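Local coordinates for protein chitinase (Chromobacterium violaceum, PDB 4TXG) that probably hydrolyses glycosidic bonds of chitin as a family GH18 chitinase, and probably binds chitin, at residues S711-K716 and Q751-D756; T693-D698 and V739-W744; L679-R684 and Q745-G750. All blocks are in the same frame, centred on the assembly; numbering follows the deposited sequence.

Interaction 1. Residues S711-K716 and Q751-D756; sequences SGFGLK and QSVTLD. With CS (cesium ion), chain B.
The aromatic ring of Phe713 lies over the side chain of Leu755. The contact joins the two sheets of a beta-sandwich, the six-stranded and the four-stranded sheet. Segment 711-716 is the loop that runs from strand 708-709 of the four-stranded sheet to strand 716-719 of the six-stranded one. Segment 751-756 belongs to strand 752-758 of the four-stranded sheet. Leu755 CB makes a CH-pi contact, 3.9 Å from the centroid of the Phe713 ring and 18° off its normal. Val753 CG2 meets the same ring differently, at its edge, 4.2 Å from Phe713 CZ. The ring is thus held by one residue over a face and another near its plane. Beyond CB, the Leu755 methyls CD1 and CD2 come near ring atoms CG and CE2. Its CD1 also packs on Leu715 CD1 at 4.2 Å. Leu715 continues the apolar layer onto Val737 and Val739 of strand 734-740.

The loop itself is braced by Asp709. Its OD2 accepts hydrogen bonds from the backbone N of Ser711 and of Phe713, and its OD1 accepts one from Leu715 N. A cesium ion sits on Ser711 O at 3.0 Å, and two waters add to its coordination. At the strand, Asp756 N donates a nearly straight hydrogen bond to Ser711 OG, 3.0 Å long with an angle of 169° at the hydrogen.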
loop_
_atom_site.group_PDB
_atom_site.type_symbol
_atom_site.label_atom_id
_atom_site.label_comp_id
_atom_site.label_asym_id
_atom_site.label_seq_id
_atom_site.Cartn_x
_atom_site.Cartn_y
_atom_site.Cartn_z
ATOM N N SER A 711 -7.298 -29.568 14.946
ATOM C CA SER A 711 -7.837 -29.930 16.249
ATOM C C SER A 711 -8.949 -30.964 16.144
ATOM O O SER A 711 -9.596 -31.290 17.140
ATOM C CB SER A 711 -8.347 -28.680 16.971
ATOM O OG SER A 711 -7.315 -27.716 17.107
ATOM N N GLY A 712 -9.162 -31.483 14.936
ATOM C CA GLY A 712 -10.171 -32.501 14.706
ATOM C C GLY A 712 -11.593 -31.976 14.581
ATOM O O GLY A 712 -12.541 -32.758 14.646
ATOM N N PHE A 713 -11.736 -30.662 14.400
ATOM C CA PHE A 713 -13.046 -30.004 14.259
ATOM C C PHE A 713 -13.693 -30.204 12.875
ATOM O O PHE A 713 -14.905 -30.065 12.724
ATOM C CB PHE A 713 -12.922 -28.492 14.507
ATOM C CG PHE A 713 -12.829 -28.095 15.956
ATOM C CD1 PHE A 713 -11.714 -28.425 16.714
ATOM C CD2 PHE A 713 -13.838 -27.336 16.547
ATOM C CE1 PHE A 713 -11.621 -28.047 18.050
ATOM C CE2 PHE A 713 -13.755 -26.953 17.886
ATOM C CZ PHE A 713 -12.644 -27.310 18.636
ATOM N N GLY A 714 -12.883 -30.477 11.858
ATOM C CA GLY A 714 -13.414 -30.642 10.513
ATOM C C GLY A 714 -13.718 -29.352 9.760
ATOM O O GLY A 714 -14.555 -29.341 8.856
ATOM N N LEU A 715 -13.040 -28.268 10.129
ATOM C CA LEU A 715 -13.127 -27.005 9.391
ATOM C C LEU A 715 -12.851 -27.228 7.909
ATOM O O LEU A 715 -11.898 -27.918 7.553
ATOM C CB LEU A 715 -12.133 -25.989 9.967
ATOM C CG LEU A 715 -12.048 -24.587 9.353
ATOM C CD1 LEU A 715 -11.674 -23.579 10.433
ATOM C CD2 LEU A 715 -11.051 -24.515 8.207
ATOM N N LYS A 716 -13.678 -26.652 7.041
ATOM C CA LYS A 716 -13.458 -26.810 5.606
ATOM C C LYS A 716 -14.100 -25.697 4.792
ATOM O O LYS A 716 -14.957 -24.963 5.279
ATOM C CB LYS A 716 -14.000 -28.157 5.134
ATOM C CG LYS A 716 -15.513 -28.261 5.172
ATOM C CD LYS A 716 -15.955 -29.690 4.890
ATOM C CE LYS A 716 -17.452 -29.787 4.647
ATOM N NZ LYS A 716 -18.251 -29.181 5.748
ATOM N N GLN A 751 -18.107 -18.062 27.630
ATOM C CA GLN A 751 -16.982 -18.988 27.508
ATOM C C GLN A 751 -16.307 -18.947 26.141
ATOM O O GLN A 751 -16.885 -18.469 25.165
ATOM C CB GLN A 751 -17.442 -20.418 27.796
ATOM C CG GLN A 751 -18.164 -20.560 29.120
ATOM C CD GLN A 751 -17.416 -19.882 30.249
ATOM O OE1 GLN A 751 -16.232 -20.140 30.466
ATOM N NE2 GLN A 751 -18.101 -18.997 30.967
ATOM N N SER A 752 -15.084 -19.469 26.075
ATOM C CA SER A 752 -14.356 -19.526 24.807
ATOM C C SER A 752 -13.976 -20.946 24.416
ATOM O O SER A 752 -13.893 -21.847 25.261
ATOM C CB SER A 752 -13.083 -18.674 24.872
ATOM O OG SER A 752 -13.355 -17.370 25.355
ATOM N N VAL A 753 -13.747 -21.142 23.122
ATOM C CA VAL A 753 -13.164 -22.379 22.627
ATOM C C VAL A 753 -12.105 -21.999 21.595
ATOM O O VAL A 753 -12.243 -20.992 20.914
ATOM C CB VAL A 753 -14.229 -23.325 22.016
ATOM C CG1 VAL A 753 -14.877 -22.711 20.789
ATOM C CG2 VAL A 753 -13.623 -24.685 21.698
ATOM N N THR A 754 -11.032 -22.776 21.512
ATOM C CA THR A 754 -9.985 -22.494 20.536
ATOM C C THR A 754 -9.725 -23.696 19.643
ATOM O O THR A 754 -9.930 -24.848 20.043
ATOM C CB THR A 754 -8.668 -22.109 21.212
ATOM O OG1 THR A 754 -8.230 -23.203 22.031
ATOM C CG2 THR A 754 -8.836 -20.869 22.073
ATOM N N LEU A 755 -9.270 -23.423 18.428
ATOM C CA LEU A 755 -8.838 -24.479 17.526
ATOM C C LEU A 755 -7.681 -23.977 16.685
ATOM O O LEU A 755 -7.613 -22.794 16.353
ATOM C CB LEU A 755 -9.978 -24.953 16.626
ATOM C CG LEU A 755 -10.761 -23.906 15.840
ATOM C CD1 LEU A 755 -11.232 -24.505 14.522
ATOM C CD2 LEU A 755 -11.948 -23.414 16.650
ATOM N N ASP A 756 -6.772 -24.882 16.348
ATOM C CA ASP A 756 -5.649 -24.531 15.501
ATOM C C ASP A 756 -6.058 -24.683 14.048
ATOM O O ASP A 756 -6.609 -25.706 13.662
ATOM C CB ASP A 756 -4.444 -25.408 15.817
ATOM C CG ASP A 756 -3.983 -25.254 17.255
ATOM O OD1 ASP A 756 -3.732 -24.105 17.676
ATOM O OD2 ASP A 756 -3.884 -26.282 17.959
HETATM CS CS CS B . -12.125 -32.139 18.617
HETATM O O HOH W 1 -14.264 -33.356 16.555
HETATM O O HOH W 2 -13.555 -31.591 21.070
#

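Interaction 2. Residues T693-D698 and V739-W744; sequences TEFQFD and VKLPSW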
loop_
_atom_site.group_PDB
_atom_site.type_symbol
_atom_site.label_atom_id
_atom_site.label_comp_id
_atom_site.label_asym_id
_atom_site.label_seq_id
_atom_site.Cartn_x
_atom_site.Cartn_y
_atom_site.Cartn_z
ATOM N N THR A 693 -23.733 -26.245 16.432
ATOM C CA THR A 693 -23.806 -24.835 16.032
ATOM C C THR A 693 -22.751 -24.560 14.951
ATOM O O THR A 693 -21.597 -24.963 15.098
ATOM C CB THR A 693 -23.606 -23.888 17.248
ATOM O OG1 THR A 693 -24.695 -24.056 18.170
ATOM C CG2 THR A 693 -23.554 -22.440 16.807
ATOM N N GLU A 694 -23.143 -23.903 13.859
ATOM C CA GLU A 694 -22.231 -23.729 12.724
ATOM C C GLU A 694 -21.703 -22.310 12.605
ATOM O O GLU A 694 -22.469 -21.348 12.595
ATOM C CB GLU A 694 -22.916 -24.117 11.412
ATOM C CG GLU A 694 -21.992 -24.003 10.204
ATOM C CD GLU A 694 -22.655 -24.429 8.912
ATOM O OE1 GLU A 694 -23.898 -24.559 8.901
ATOM O OE2 GLU A 694 -21.931 -24.638 7.912
ATOM N N PHE A 695 -20.385 -22.184 12.512
ATOM C CA PHE A 695 -19.771 -20.888 12.293
ATOM C C PHE A 695 -19.265 -20.844 10.863
ATOM O O PHE A 695 -18.610 -21.784 10.420
ATOM C CB PHE A 695 -18.623 -20.646 13.277
ATOM C CG PHE A 695 -18.993 -20.903 14.720
ATOM C CD1 PHE A 695 -19.867 -20.058 15.385
ATOM C CD2 PHE A 695 -18.443 -21.972 15.408
ATOM C CE1 PHE A 695 -20.210 -20.284 16.715
ATOM C CE2 PHE A 695 -18.778 -22.207 16.745
ATOM C CZ PHE A 695 -19.662 -21.351 17.393
ATOM N N GLN A 696 -19.584 -19.774 10.137
ATOM C CA GLN A 696 -19.016 -19.579 8.805
ATOM C C GLN A 696 -18.348 -18.215 8.712
ATOM O O GLN A 696 -18.708 -17.291 9.437
ATOM C CB GLN A 696 -20.084 -19.692 7.716
ATOM C CG GLN A 696 -20.670 -21.079 7.543
ATOM C CD GLN A 696 -21.550 -21.183 6.308
ATOM O OE1 GLN A 696 -21.680 -20.228 5.535
ATOM N NE2 GLN A 696 -22.149 -22.350 6.108
ATOM N N PHE A 697 -17.372 -18.095 7.821
ATOM C CA PHE A 697 -16.763 -16.798 7.559
ATOM C C PHE A 697 -16.041 -16.837 6.218
ATOM O O PHE A 697 -15.741 -17.913 5.695
ATOM C CB PHE A 697 -15.802 -16.382 8.682
ATOM C CG PHE A 697 -14.851 -17.469 9.126
ATOM C CD1 PHE A 697 -13.618 -17.633 8.503
ATOM C CD2 PHE A 697 -15.180 -18.304 10.181
ATOM C CE1 PHE A 697 -12.735 -18.625 8.915
ATOM C CE2 PHE A 697 -14.302 -19.297 10.597
ATOM C CZ PHE A 697 -13.080 -19.458 9.962
ATOM N N ASP A 698 -15.792 -15.655 5.666
ATOM C CA ASP A 698 -15.086 -15.523 4.392
ATOM C C ASP A 698 -13.581 -15.419 4.601
ATOM O O ASP A 698 -13.105 -14.582 5.367
ATOM C CB ASP A 698 -15.574 -14.288 3.625
ATOM C CG ASP A 698 -16.952 -14.469 3.028
ATOM O OD1 ASP A 698 -17.362 -15.622 2.771
ATOM O OD2 ASP A 698 -17.620 -13.437 2.802
ATOM N N VAL A 739 -17.065 -24.200 10.155
ATOM C CA VAL A 739 -16.655 -25.110 11.211
ATOM C C VAL A 739 -17.800 -25.197 12.213
ATOM O O VAL A 739 -18.446 -24.199 12.515
ATOM C CB VAL A 739 -15.345 -24.665 11.893
ATOM C CG1 VAL A 739 -15.510 -23.291 12.552
ATOM C CG2 VAL A 739 -14.876 -25.729 12.909
ATOM N N LYS A 740 -18.078 -26.405 12.691
ATOM C CA LYS A 740 -19.164 -26.619 13.635
ATOM C C LYS A 740 -18.627 -27.038 14.995
ATOM O O LYS A 740 -17.624 -27.753 15.076
ATOM C CB LYS A 740 -20.121 -27.704 13.129
ATOM C CG LYS A 740 -20.778 -27.404 11.808
ATOM C CD LYS A 740 -21.760 -28.501 11.431
ATOM C CE LYS A 740 -22.381 -28.222 10.070
ATOM N NZ LYS A 740 -23.346 -29.278 9.664
ATOM N N LEU A 741 -19.302 -26.617 16.061
ATOM C CA LEU A 741 -19.091 -27.277 17.341
ATOM C C LEU A 741 -19.423 -28.750 17.135
ATOM O O LEU A 741 -20.396 -29.080 16.456
ATOM C CB LEU A 741 -19.968 -26.673 18.444
ATOM C CG LEU A 741 -19.643 -25.240 18.896
ATOM C CD1 LEU A 741 -20.665 -24.736 19.911
ATOM C CD2 LEU A 741 -18.230 -25.169 19.487
ATOM N N PRO A 742 -18.607 -29.653 17.696
ATOM C CA PRO A 742 -18.970 -31.075 17.630
ATOM C C PRO A 742 -20.330 -31.286 18.231
ATOM O O PRO A 742 -20.715 -30.530 19.124
ATOM C CB PRO A 742 -17.921 -31.780 18.490
ATOM C CG PRO A 742 -16.894 -30.851 18.698
ATOM C CD PRO A 742 -17.340 -29.438 18.397
ATOM N N SER A 743 -21.025 -32.318 17.771
ATOM C CA SER A 743 -22.376 -32.599 18.223
ATOM C C SER A 743 -22.458 -32.674 19.744
ATOM O O SER A 743 -23.481 -32.320 20.321
ATOM C CB SER A 743 -22.880 -33.900 17.593
ATOM O OG SER A 743 -22.107 -35.017 18.014
ATOM N N TRP A 744 -21.372 -33.107 20.385
ATOM C CA TRP A 744 -21.365 -33.333 21.834
ATOM C C TRP A 744 -20.842 -32.150 22.642
ATOM O O TRP A 744 -20.819 -32.206 23.876
ATOM C CB TRP A 744 -20.512 -34.568 22.176
ATOM C CG TRP A 744 -19.045 -34.360 21.849
ATOM C CD1 TRP A 744 -18.107 -33.745 22.633
ATOM C CD2 TRP A 744 -18.367 -34.751 20.646
ATOM N NE1 TRP A 744 -16.889 -33.734 21.994
ATOM C CE2 TRP A 744 -17.020 -34.347 20.771
ATOM C CE3 TRP A 744 -18.764 -35.426 19.480
ATOM C CZ2 TRP A 744 -16.066 -34.581 19.775
ATOM C CZ3 TRP A 744 -17.814 -35.648 18.482
ATOM C CH2 TRP A 744 -16.481 -35.239 18.646
#
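Phe695 and Val739 face each other as an antiparallel hydrogen-bonded pair. Phe695 N donates to Val739 O at 2.8 Å, and Val739 N donates back to Phe695 O at 2.9 Å. Both bonds are nearly straight. One step along, Glu694 and Lys740 form a non-hydrogen-bonded pair. Leu741 N then donates to Thr693 O at 3.0 Å, just past the end of strand 734-740.

The face with Phe695 and Val739 is buried against the other sheet of the beta-sandwich, where Phe695 meets Ile681. Here Phe695 CB packs on Val739 CG1, and ring atom CE2 of Phe695 reaches Leu741 CG at 3.8 Å. Leu741 CD1 also touches Thr693 CB. The face with Glu694 and Lys740 is polar and more exposed. Their extended chains pass obliquely, with Glu694 CB 3.9 Å from Lys740 CG.

Further out, Gln696 NE2 donates to Glu694 OE2 at 2.9 Å, from above the carboxylate plane. Ser738 OG bonds to the same oxygen. Arg736 NE holds Gln696 OE1. Strands 694-700 and 734-740 are neighbours in the six-stranded sheet, and strand 767-773 flanks the former on its other side.

Glu694 OE1 and Lys740 NZ are 4.8 Å apart, too far for direct contact. Their opposite charges may still attract weakly, while the direct side-chain contact is made largely by aliphatic carbons.

Interaction 3. Residues L679-R684 and Q745-G750; sequences LTIVNR and QSLGAG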
loop_
_atom_site.group_PDB
_atom_site.type_symbol
_atom_site.label_atom_id
_atom_site.label_comp_id
_atom_site.label_asym_id
_atom_site.label_seq_id
_atom_site.Cartn_x
_atom_site.Cartn_y
_atom_site.Cartn_z
ATOM N N LEU A 679 -7.507 -20.120 16.255
ATOM C CA LEU A 679 -8.786 -19.412 16.180
ATOM C C LEU A 679 -9.495 -19.470 17.531
ATOM O O LEU A 679 -9.742 -20.553 18.065
ATOM C CB LEU A 679 -9.674 -20.009 15.085
ATOM C CG LEU A 679 -11.115 -19.490 14.975
ATOM C CD1 LEU A 679 -11.153 -18.009 14.619
ATOM C CD2 LEU A 679 -11.916 -20.320 13.968
ATOM N N THR A 680 -9.797 -18.308 18.101
ATOM C CA THR A 680 -10.524 -18.266 19.367
ATOM C C THR A 680 -11.929 -17.753 19.115
ATOM O O THR A 680 -12.113 -16.729 18.465
ATOM C CB THR A 680 -9.832 -17.373 20.416
ATOM O OG1 THR A 680 -8.545 -17.922 20.740
ATOM C CG2 THR A 680 -10.674 -17.287 21.693
ATOM N N ILE A 681 -12.916 -18.490 19.614
ATOM C CA ILE A 681 -14.319 -18.113 19.468
ATOM C C ILE A 681 -14.872 -17.878 20.862
ATOM O O ILE A 681 -14.724 -18.736 21.732
ATOM C CB ILE A 681 -15.146 -19.211 18.753
ATOM C CG1 ILE A 681 -14.548 -19.545 17.382
ATOM C CG2 ILE A 681 -16.615 -18.785 18.638
ATOM C CD1 ILE A 681 -15.130 -20.819 16.758
ATOM N N VAL A 682 -15.475 -16.715 21.086
ATOM C CA VAL A 682 -15.995 -16.370 22.406
ATOM C C VAL A 682 -17.496 -16.109 22.345
ATOM O O VAL A 682 -17.970 -15.300 21.540
ATOM C CB VAL A 682 -15.296 -15.120 22.985
ATOM C CG1 VAL A 682 -15.769 -14.855 24.418
ATOM C CG2 VAL A 682 -13.787 -15.280 22.933
ATOM N N ASN A 683 -18.243 -16.798 23.199
ATOM C CA ASN A 683 -19.680 -16.600 23.277
ATOM C C ASN A 683 -19.998 -15.500 24.291
ATOM O O ASN A 683 -19.890 -15.714 25.492
ATOM C CB ASN A 683 -20.365 -17.922 23.643
ATOM C CG ASN A 683 -21.867 -17.788 23.774
ATOM O OD1 ASN A 683 -22.443 -16.763 23.418
ATOM N ND2 ASN A 683 -22.515 -18.840 24.271
ATOM N N ARG A 684 -20.364 -14.314 23.808
ATOM C CA ARG A 684 -20.739 -13.214 24.707
ATOM C C ARG A 684 -22.250 -13.005 24.761
ATOM O O ARG A 684 -22.733 -11.952 25.184
ATOM C CB ARG A 684 -20.057 -11.911 24.288
ATOM C CG ARG A 684 -18.538 -11.997 24.233
ATOM C CD ARG A 684 -17.920 -10.640 23.921
ATOM N NE ARG A 684 -16.595 -10.777 23.325
ATOM C CZ ARG A 684 -16.325 -10.534 22.044
ATOM N NH1 ARG A 684 -17.282 -10.122 21.215
ATOM N NH2 ARG A 684 -15.091 -10.691 21.593
ATOM N N GLN A 745 -20.425 -31.089 21.961
ATOM C CA GLN A 745 -19.722 -30.012 22.639
ATOM C C GLN A 745 -20.434 -28.667 22.515
ATOM O O GLN A 745 -20.562 -28.121 21.422
ATOM C CB GLN A 745 -18.297 -29.900 22.099
ATOM C CG GLN A 745 -17.462 -28.838 22.817
ATOM C CD GLN A 745 -16.029 -28.802 22.339
ATOM O OE1 GLN A 745 -15.588 -29.681 21.597
ATOM N NE2 GLN A 745 -15.286 -27.790 22.773
ATOM N N SER A 746 -20.880 -28.134 23.648
ATOM C CA SER A 746 -21.531 -26.832 23.673
ATOM C C SER A 746 -20.522 -25.732 23.975
ATOM O O SER A 746 -19.394 -26.011 24.403
ATOM C CB SER A 746 -22.652 -26.822 24.712
ATOM O OG SER A 746 -22.156 -27.157 26.006
ATOM N N LEU A 747 -20.923 -24.483 23.743
ATOM C CA LEU A 747 -20.111 -23.339 24.137
ATOM C C LEU A 747 -20.951 -22.469 25.053
ATOM O O LEU A 747 -21.901 -21.826 24.598
ATOM C CB LEU A 747 -19.644 -22.536 22.925
ATOM C CG LEU A 747 -18.695 -21.385 23.274
ATOM C CD1 LEU A 747 -17.455 -21.928 23.958
ATOM C CD2 LEU A 747 -18.321 -20.583 22.028
ATOM N N GLY A 748 -20.613 -22.463 26.338
ATOM C CA GLY A 748 -21.428 -21.789 27.337
ATOM C C GLY A 748 -21.363 -20.278 27.256
ATOM O O GLY A 748 -20.435 -19.718 26.673
ATOM N N ALA A 749 -22.359 -19.616 27.844
ATOM C CA ALA A 749 -22.377 -18.157 27.906
ATOM C C ALA A 749 -21.112 -17.637 28.583
ATOM O O ALA A 749 -20.746 -18.095 29.669
ATOM C CB ALA A 749 -23.620 -17.673 28.647
ATOM N N GLY A 750 -20.441 -16.697 27.924
ATOM C CA GLY A 750 -19.241 -16.079 28.467
ATOM C C GLY A 750 -17.974 -16.891 28.251
ATOM O O GLY A 750 -16.887 -16.463 28.638
#
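Asn683 ND2 donates hydrogen bonds to two backbone carbonyls, Leu747 O in the opposite segment and Thr687 O in a nearby loop. The bond to Leu747 O is 3.1 Å long, with an angle of 148° at the hydrogen. The acceptor lies close to the Asn683 amide plane, but the donor stands above the carbonyl plane of Leu747. At the other end of the amide, OD1 pairs with Ser685 OG. Partners at both ends should fix the rotation of the amide. CG of Asn683 is anti to the backbone N (chi1 179°), which carries the amide out to the loop.

Asn683 also uses its main chain. Its carbonyl O accepts from Gly750 N at 2.7 Å, a bent bond with an angle of 132° at the hydrogen. Gly750 has a positive phi, which suits glycine at this bend of the chain.

The contact ties the end of strand 678-683 to the connection between strands 734-740 and 752-758. That connection crosses from the six-stranded sheet of the beta-sandwich to the four-stranded one. Leu747 is the apolar part of the join. Its CD2 lies 3.7 Å from Asn683 CB and 4.2 Å from Ile681 CG2, the Ile681 and Leu747 side chains meeting at a slant. Leu747 packs further on Leu689, Leu741 and Val753. On the strand, Ile681 reaches Val659 and Phe661 of strand 659-664.

All three contacts lie in one beta-sandwich, with centres about 9 to 11 Å apart. Interaction 2 lies in the six-stranded sheet. Interactions 1 and 3 meet in the four-stranded sheet, where strands 678-683 and 752-758 are neighbours. One continuous run supplies half of every contact. It leaves strand 734-740, passes through the 745-750 loop and enters strand 752-758, meeting the earlier segments 693-698, 679-684 and 711-716 in turn. Both segments of interaction 2 therefore fall between those of interaction 3, while interaction 1 crosses both. Phe713 and Leu755 touch Val739, and Leu741 packs on the 745-750 loop. Their apolar side chains lie in the layer between the two sheets.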